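Local coordinates for protein YcaO (Methanopyrus kandleri, PDB 6CIB) that binds ATP-type nucleotides and magnesium and probably uses ATP to drive backbone thioamidation of a ribosomally made peptide, at residues V32-F38 with I49-R53; L141-N146 with I359-R363. One frame throughout, in Å; residues are numbered along the deposited sequence.

Contact 1 (V32-F38 with I49-R53)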
ATOM      1  N   VAL A  32     -18.496  -8.051   7.819  1.00 32.81           N
ATOM      2  CA  VAL A  32     -17.296  -7.345   8.241  1.00 32.73           C
ATOM      3  C   VAL A  32     -17.634  -6.006   8.930  1.00 33.60           C
ATOM      4  O   VAL A  32     -16.746  -5.249   9.343  1.00 33.47           O
ATOM      5  CB  VAL A  32     -16.364  -7.256   7.007  1.00 33.76           C
ATOM      6  CG1 VAL A  32     -16.009  -5.842   6.579  1.00 32.73           C
ATOM      7  CG2 VAL A  32     -15.187  -8.205   7.151  1.00 32.49           C
ATOM      8  N   GLY A  33     -18.931  -5.729   9.059  1.00 33.54           N
ATOM      9  CA  GLY A  33     -19.410  -4.602   9.871  1.00 33.12           C
ATOM     10  C   GLY A  33     -19.633  -3.274   9.167  1.00 31.97           C
ATOM     11  O   GLY A  33     -19.725  -2.246   9.834  1.00 31.91           O
ATOM     12  N   VAL A  34     -19.714  -3.293   7.832  1.00 31.08           N
ATOM     13  CA  VAL A  34     -20.049  -2.098   7.048  1.00 30.83           C
ATOM     14  C   VAL A  34     -21.482  -1.697   7.398  1.00 31.95           C
ATOM     15  O   VAL A  34     -22.397  -2.512   7.325  1.00 31.21           O
ATOM     16  CB  VAL A  34     -19.915  -2.336   5.517  1.00 30.87           C
ATOM     17  CG1 VAL A  34     -20.503  -1.173   4.711  1.00 29.91           C
ATOM     18  CG2 VAL A  34     -18.456  -2.574   5.136  1.00 29.62           C
ATOM     19  N   VAL A  35     -21.653  -0.445   7.793  1.00 32.86           N
ATOM     20  CA  VAL A  35     -22.964   0.056   8.198  1.00 34.68           C
ATOM     21  C   VAL A  35     -23.439   1.208   7.306  1.00 36.40           C
ATOM     22  O   VAL A  35     -24.628   1.523   7.296  1.00 38.21           O
ATOM     23  CB  VAL A  35     -23.018   0.435   9.703  1.00 33.75           C
ATOM     24  CG1 VAL A  35     -23.047  -0.824  10.569  1.00 32.06           C
ATOM     25  CG2 VAL A  35     -21.865   1.357  10.094  1.00 32.38           C
ATOM     26  N   GLU A  36     -22.511   1.809   6.553  1.00 35.70           N
ATOM     27  CA  GLU A  36     -22.839   2.878   5.607  1.00 36.73           C
ATOM     28  C   GLU A  36     -21.872   2.941   4.419  1.00 35.19           C
ATOM     29  O   GLU A  36     -20.679   2.644   4.555  1.00 34.44           O
ATOM     30  CB  GLU A  36     -22.875   4.230   6.325  1.00 38.79           C
ATOM     31  CG  GLU A  36     -23.850   5.235   5.723  1.00 43.14           C
ATOM     32  CD  GLU A  36     -23.931   6.548   6.501  1.00 46.43           C
ATOM     33  OE1 GLU A  36     -23.234   6.705   7.534  1.00 48.37           O
ATOM     34  OE2 GLU A  36     -24.686   7.442   6.059  1.00 47.11           O
ATOM     35  N   LYS A  37     -22.406   3.351   3.271  1.00 33.12           N
ATOM     36  CA  LYS A  37     -21.663   3.450   2.015  1.00 33.27           C
ATOM     37  C   LYS A  37     -21.884   4.815   1.389  1.00 32.78           C
ATOM     38  O   LYS A  37     -22.998   5.349   1.426  1.00 32.88           O
ATOM     39  CB  LYS A  37     -22.123   2.376   1.025  1.00 33.66           C
ATOM     40  CG  LYS A  37     -21.967   0.946   1.518  1.00 36.03           C
ATOM     41  CD  LYS A  37     -22.317  -0.048   0.429  1.00 36.14           C
ATOM     42  CE  LYS A  37     -22.198  -1.460   0.962  1.00 38.52           C
ATOM     43  NZ  LYS A  37     -22.388  -2.475  -0.113  1.00 40.80           N
ATOM     44  N   PHE A  38     -20.823   5.363   0.805  1.00 31.04           N
ATOM     45  CA  PHE A  38     -20.885   6.621   0.060  1.00 32.20           C
ATOM     46  C   PHE A  38     -20.169   6.475  -1.282  1.00 30.69           C
ATOM     47  O   PHE A  38     -19.106   5.855  -1.355  1.00 29.98           O
ATOM     48  CB  PHE A  38     -20.204   7.753   0.837  1.00 33.22           C
ATOM     49  CG  PHE A  38     -20.800   8.023   2.193  1.00 35.24           C
ATOM     50  CD1 PHE A  38     -21.915   8.862   2.330  1.00 34.18           C
ATOM     51  CD2 PHE A  38     -20.235   7.455   3.340  1.00 35.92           C
ATOM     52  CE1 PHE A  38     -22.461   9.123   3.583  1.00 36.44           C
ATOM     53  CE2 PHE A  38     -20.775   7.717   4.600  1.00 38.32           C
ATOM     54  CZ  PHE A  38     -21.885   8.556   4.719  1.00 36.66           C
ATOM     55  N   ILE A  49     -16.595   5.203  -0.150  1.00 27.25           N
ATOM     56  CA  ILE A  49     -16.302   5.353   1.287  1.00 28.23           C
ATOM     57  C   ILE A  49     -17.179   4.395   2.071  1.00 28.28           C
ATOM     58  O   ILE A  49     -18.372   4.254   1.777  1.00 27.64           O
ATOM     59  CB  ILE A  49     -16.447   6.818   1.787  1.00 29.87           C
ATOM     60  CG1 ILE A  49     -15.412   7.726   1.116  1.00 31.39           C
ATOM     61  CG2 ILE A  49     -16.256   6.933   3.302  1.00 29.52           C
ATOM     62  CD1 ILE A  49     -15.989   8.537  -0.018  1.00 35.22           C
ATOM     63  N   ARG A  50     -16.570   3.736   3.056  1.00 27.57           N
ATOM     64  CA  ARG A  50     -17.272   2.818   3.940  1.00 27.34           C
ATOM     65  C   ARG A  50     -17.135   3.247   5.399  1.00 29.24           C
ATOM     66  O   ARG A  50     -16.037   3.591   5.852  1.00 28.88           O
ATOM     67  CB  ARG A  50     -16.754   1.388   3.742  1.00 26.77           C
ATOM     68  CG  ARG A  50     -16.891   0.849   2.309  1.00 25.74           C
ATOM     69  CD  ARG A  50     -18.350   0.553   1.949  1.00 25.93           C
ATOM     70  NE  ARG A  50     -18.526   0.124   0.557  1.00 25.21           N
ATOM     71  CZ  ARG A  50     -18.695   0.943  -0.484  1.00 26.31           C
ATOM     72  NH1 ARG A  50     -18.721   2.261  -0.309  1.00 24.09           N
ATOM     73  NH2 ARG A  50     -18.834   0.438  -1.714  1.00 25.58           N
ATOM     74  N   ARG A  51     -18.259   3.249   6.111  1.00 28.61           N
ATOM     75  CA  ARG A  51     -18.266   3.355   7.562  1.00 30.03           C
ATOM     76  C   ARG A  51     -18.414   1.935   8.113  1.00 30.57           C
ATOM     77  O   ARG A  51     -19.373   1.226   7.783  1.00 28.88           O
ATOM     78  CB  ARG A  51     -19.397   4.276   8.038  1.00 30.99           C
ATOM     79  CG  ARG A  51     -19.382   4.582   9.534  1.00 32.72           C
ATOM     80  CD  ARG A  51     -20.296   5.752   9.895  1.00 35.05           C
ATOM     81  NE  ARG A  51     -21.714   5.476   9.654  1.00 37.90           N
ATOM     82  CZ  ARG A  51     -22.552   4.929  10.535  1.00 41.44           C
ATOM     83  NH1 ARG A  51     -22.142   4.586  11.749  1.00 43.17           N
ATOM     84  NH2 ARG A  51     -23.823   4.721  10.203  1.00 41.72           N
ATOM     85  N   ARG A  52     -17.439   1.535   8.924  1.00 31.10           N
ATOM     86  CA  ARG A  52     -17.327   0.174   9.459  1.00 33.54           C
ATOM     87  C   ARG A  52     -17.324   0.175  11.000  1.00 33.60           C
ATOM     88  O   ARG A  52     -16.653   1.005  11.612  1.00 33.43           O
ATOM     89  CB  ARG A  52     -16.032  -0.471   8.943  1.00 33.48           C
ATOM     90  CG  ARG A  52     -15.955  -1.973   9.138  1.00 34.12           C
ATOM     91  CD  ARG A  52     -14.572  -2.544   8.863  1.00 36.11           C
ATOM     92  NE  ARG A  52     -14.367  -3.713   9.720  1.00 39.46           N
ATOM     93  CZ  ARG A  52     -13.453  -3.810  10.676  1.00 38.54           C
ATOM     94  NH1 ARG A  52     -12.592  -2.829  10.904  1.00 40.50           N
ATOM     95  NH2 ARG A  52     -13.389  -4.911  11.400  1.00 41.38           N
ATOM     96  N   ARG A  53     -18.062  -0.761  11.604  1.00 34.78           N
ATOM     97  CA  ARG A  53     -18.117  -0.927  13.064  1.00 36.06           C
ATOM     98  C   ARG A  53     -17.460  -2.222  13.490  1.00 34.59           C
ATOM     99  O   ARG A  53     -17.705  -3.260  12.875  1.00 35.23           O
ATOM    100  CB  ARG A  53     -19.568  -0.999  13.549  1.00 40.11           C
ATOM    101  CG  ARG A  53     -20.293   0.319  13.650  1.00 45.37           C
ATOM    102  CD  ARG A  53     -21.375   0.219  14.721  1.00 51.70           C
ATOM    103  NE  ARG A  53     -22.557   1.023  14.410  1.00 57.76           N
ATOM    104  CZ  ARG A  53     -22.613   2.358  14.430  1.00 61.75           C
ATOM    105  NH1 ARG A  53     -21.542   3.086  14.741  1.00 64.38           N
ATOM    106  NH2 ARG A  53     -23.751   2.971  14.127  1.00 62.72           N
TER
HETATM  107  O   HOH W   1     -17.335  -5.894  12.666  1.00 44.63           O
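A classic beta bulge marks the antiparallel hairpin of strands 34-42 and 45-54, where Val-35 and Glu-36 both face Arg-51. Val-35 N gives Arg-51 O a nearly straight bond of 2.8 Å. Glu-36 N reaches the same oxygen only weakly. The return bond runs from Arg-51 N to Glu-36 O, and beyond it Phe-38 and Ile-49 form a regular hydrogen-bonded pair. At the other end Gly-33 closes a Schellman motif after helix 28-31. Its positive phi (93°) suits glycine, and a side chain there would run into Arg-53 O.

Glu-36 and Arg-51 stand on the same face as Phe-38 and Ile-49. Glu-36 OE1 takes Arg-51 NE at 2.9 Å through its anti lone pair, in a salt bridge whose carboxylate and guanidinium planes are nearly perpendicular. Arg-51 bends at chi3 (65°), which turns its guanidinium back over Val-35. Val-35 CG2 lies over the centre of that group, 3.6 Å above its plane. Arg-51 NH1 goes on to Glu-58, which also pairs with Arg-53.

On the other face Lys-37 lies with its CG over the rim of the Arg-50 guanidinium; Lys-37 CG and Arg-50 NE are 3.7 Å apart. Arg-50 NH1 bonds to Ile-49 O from above the carbonyl plane, and that oxygen also accepts from Phe-38 N. Arg-52 NE meets Val-32 O at 2.9 Å, in the guanidinium plane, while Glu-86 holds Arg-52 NH2.

The like charges of Lys-37 and Arg-50 share Glu-29, which probably offsets their repulsion. Acidic partners on both faces probably help four successive arginines sit side by side in one strand.

Contact 2 (L141-N146 with I359-R363); sequences LPSHTN and IDEAR
Ile-359 lays CG2 over one face of the His-144 imidazole, a CH-pi contact 4.0 Å from the ring centroid. His-144 ND1 accepts from Asn-146 N, in the ring plane. Ile-359 CD1 reaches further, to Asn-146 CB at 3.5 Å. Asp-360 turns OD2 to Pro-142 CD and, through water 2, to Pro-142 O. Its OD1 accepts from Ala-362 N at 2.9 Å, an Asx turn set within the type I beta turn 360-363. This turn, in the loop after strand 346-351, packs against the loop that leads into strand 148-150, whose Leu-148 binds magnesium. Ala-362 CB packs on both methyls of Leu-141.

Arg-363 extends from CG to NE and runs antiparallel to the Leu-141 side chain, with CG against Leu-141 CD1. Its guanidinium lies between Leu-141 CD1 on one face and His-144 NE2 on the other. The imidazole stands nearly perpendicular to it, with NE2 3.2 Å above the guanidinium plane, over its centre. Arg-363 NH2 bonds to Pro-142 O at 3.1 Å, NE donates a hydrogen bond to water 2, and NH1 pairs with Glu-131. A leucine in its place would probably leave Glu-131 without its charged mate and Pro-142 O without this donor.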
ATOM      1  N   LEU A 141       6.384   0.281  19.790  1.00 48.66           N
ATOM      2  CA  LEU A 141       5.902   1.079  18.665  1.00 46.32           C
ATOM      3  C   LEU A 141       4.449   0.739  18.328  1.00 43.63           C
ATOM      4  O   LEU A 141       4.007  -0.380  18.618  1.00 43.04           O
ATOM      5  CB  LEU A 141       6.809   0.889  17.444  1.00 46.13           C
ATOM      6  CG  LEU A 141       8.273   1.350  17.542  1.00 46.53           C
ATOM      7  CD1 LEU A 141       8.939   1.177  16.191  1.00 44.97           C
ATOM      8  CD2 LEU A 141       8.422   2.792  18.021  1.00 45.72           C
ATOM      9  N   PRO A 142       3.693   1.705  17.746  1.00 41.44           N
ATOM     10  CA  PRO A 142       2.325   1.381  17.328  1.00 40.34           C
ATOM     11  C   PRO A 142       2.280   0.359  16.194  1.00 38.09           C
ATOM     12  O   PRO A 142       3.183   0.312  15.348  1.00 37.29           O
ATOM     13  CB  PRO A 142       1.767   2.723  16.838  1.00 39.39           C
ATOM     14  CG  PRO A 142       2.630   3.762  17.467  1.00 40.69           C
ATOM     15  CD  PRO A 142       3.992   3.136  17.534  1.00 40.77           C
ATOM     16  N   SER A 143       1.231  -0.458  16.210  1.00 36.66           N
ATOM     17  CA  SER A 143       0.894  -1.367  15.116  1.00 34.05           C
ATOM     18  C   SER A 143       0.443  -0.536  13.912  1.00 32.40           C
ATOM     19  O   SER A 143       0.147   0.659  14.051  1.00 31.35           O
ATOM     20  CB  SER A 143      -0.219  -2.321  15.564  1.00 34.46           C
ATOM     21  OG  SER A 143      -1.386  -1.605  15.940  1.00 33.29           O
ATOM     22  N   HIS A 144       0.413  -1.156  12.735  1.00 31.37           N
ATOM     23  CA  HIS A 144      -0.010  -0.475  11.494  1.00 30.82           C
ATOM     24  C   HIS A 144      -0.380  -1.499  10.411  1.00 29.39           C
ATOM     25  O   HIS A 144      -0.368  -2.704  10.674  1.00 31.36           O
ATOM     26  CB  HIS A 144       1.050   0.538  11.006  1.00 30.35           C
ATOM     27  CG  HIS A 144       2.380  -0.075  10.706  1.00 32.25           C
ATOM     28  ND1 HIS A 144       2.642  -0.745   9.533  1.00 33.38           N
ATOM     29  CD2 HIS A 144       3.526  -0.116  11.428  1.00 34.41           C
ATOM     30  CE1 HIS A 144       3.896  -1.167   9.538  1.00 35.80           C
ATOM     31  NE2 HIS A 144       4.452  -0.807  10.681  1.00 35.36           N
ATOM     32  N   THR A 145      -0.722  -1.023   9.216  1.00 28.61           N
ATOM     33  CA  THR A 145      -1.248  -1.902   8.151  1.00 29.94           C
ATOM     34  C   THR A 145      -0.355  -1.997   6.889  1.00 30.57           C
ATOM     35  O   THR A 145      -0.790  -2.526   5.850  1.00 30.15           O
ATOM     36  CB  THR A 145      -2.684  -1.497   7.742  1.00 31.15           C
ATOM     37  OG1 THR A 145      -2.679  -0.144   7.292  1.00 31.29           O
ATOM     38  CG2 THR A 145      -3.669  -1.636   8.920  1.00 32.58           C
ATOM     39  N   ASN A 146       0.880  -1.496   6.970  1.00 29.59           N
ATOM     40  CA  ASN A 146       1.811  -1.621   5.852  1.00 30.06           C
ATOM     41  C   ASN A 146       2.071  -3.088   5.546  1.00 28.84           C
ATOM     42  O   ASN A 146       2.489  -3.850   6.419  1.00 28.63           O
ATOM     43  CB  ASN A 146       3.140  -0.899   6.113  1.00 30.80           C
ATOM     44  CG  ASN A 146       3.963  -0.711   4.842  1.00 31.03           C
ATOM     45  OD1 ASN A 146       3.456  -0.238   3.828  1.00 30.81           O
ATOM     46  ND2 ASN A 146       5.238  -1.063   4.903  1.00 30.52           N
ATOM     47  N   ILE A 359       5.849   5.892   8.263  1.00 35.97           N
ATOM     48  CA  ILE A 359       4.854   5.444   9.241  1.00 38.63           C
ATOM     49  C   ILE A 359       5.300   5.776  10.673  1.00 39.18           C
ATOM     50  O   ILE A 359       4.522   6.307  11.459  1.00 39.90           O
ATOM     51  CB  ILE A 359       4.510   3.940   9.068  1.00 38.02           C
ATOM     52  CG1 ILE A 359       3.864   3.705   7.695  1.00 37.66           C
ATOM     53  CG2 ILE A 359       3.573   3.448  10.174  1.00 38.79           C
ATOM     54  CD1 ILE A 359       4.059   2.311   7.150  1.00 35.71           C
ATOM     55  N   ASP A 360       6.553   5.466  10.995  1.00 41.69           N
ATOM     56  CA  ASP A 360       7.128   5.727  12.315  1.00 44.40           C
ATOM     57  C   ASP A 360       8.616   6.025  12.157  1.00 44.88           C
ATOM     58  O   ASP A 360       9.342   5.256  11.506  1.00 43.94           O
ATOM     59  CB  ASP A 360       6.935   4.514  13.235  1.00 46.68           C
ATOM     60  CG  ASP A 360       7.165   4.838  14.712  1.00 50.70           C
ATOM     61  OD1 ASP A 360       8.210   5.430  15.075  1.00 51.14           O
ATOM     62  OD2 ASP A 360       6.289   4.471  15.521  1.00 53.76           O
ATOM     63  N   GLU A 361       9.068   7.119  12.772  1.00 45.09           N
ATOM     64  CA  GLU A 361      10.474   7.547  12.692  1.00 46.84           C
ATOM     65  C   GLU A 361      11.457   6.505  13.214  1.00 45.73           C
ATOM     66  O   GLU A 361      12.599   6.449  12.756  1.00 46.61           O
ATOM     67  CB  GLU A 361      10.688   8.892  13.391  1.00 50.14           C
ATOM     68  CG  GLU A 361      10.349  10.080  12.498  1.00 54.25           C
ATOM     69  CD  GLU A 361      10.401  11.425  13.205  1.00 58.11           C
ATOM     70  OE1 GLU A 361      11.015  11.539  14.291  1.00 59.11           O
ATOM     71  OE2 GLU A 361       9.815  12.385  12.656  1.00 61.55           O
ATOM     72  N   ALA A 362      10.994   5.670  14.144  1.00 43.32           N
ATOM     73  CA  ALA A 362      11.801   4.587  14.698  1.00 43.13           C
ATOM     74  C   ALA A 362      11.952   3.367  13.776  1.00 44.35           C
ATOM     75  O   ALA A 362      12.842   2.537  14.002  1.00 46.38           O
ATOM     76  CB  ALA A 362      11.263   4.168  16.056  1.00 42.11           C
ATOM     77  N   ARG A 363      11.099   3.258  12.752  1.00 40.82           N
ATOM     78  CA  ARG A 363      11.117   2.117  11.825  1.00 39.72           C
ATOM     79  C   ARG A 363      12.019   2.400  10.612  1.00 39.18           C
ATOM     80  O   ARG A 363      11.609   2.252   9.454  1.00 34.64           O
ATOM     81  CB  ARG A 363       9.690   1.734  11.387  1.00 39.80           C
ATOM     82  CG  ARG A 363       8.784   1.216  12.494  1.00 38.06           C
ATOM     83  CD  ARG A 363       7.408   0.868  11.945  1.00 38.67           C
ATOM     84  NE  ARG A 363       6.495   0.341  12.965  1.00 38.06           N
ATOM     85  CZ  ARG A 363       6.382  -0.948  13.297  1.00 38.23           C
ATOM     86  NH1 ARG A 363       7.128  -1.873  12.699  1.00 35.62           N
ATOM     87  NH2 ARG A 363       5.512  -1.317  14.228  1.00 35.78           N
TER
HETATM   88  O   HOH W   2       4.809   2.036  14.311  1.00 37.91           O

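How the contacts relate
From the N terminus, contact 1 comes first and closes a beta hairpin; 10 residues, mostly strand, lie between its segments. It ties two neighbouring strands of the three-stranded antiparallel sheet, next to helix 68-85. The chain then runs on to contact 2, which opens only after contact 1 has closed. The two are in series and neither nest nor cross. Contact 2 closes a much longer span of 212 residues, bringing a late loop back to the approach to strand 148-150 of the five-stranded sheet. Their centres lie about 25 Å apart and their nearest atoms about 9 Å apart, without touching. The Arg-50 and Asn-146 side chains each come within about 10 Å of the bound ADP.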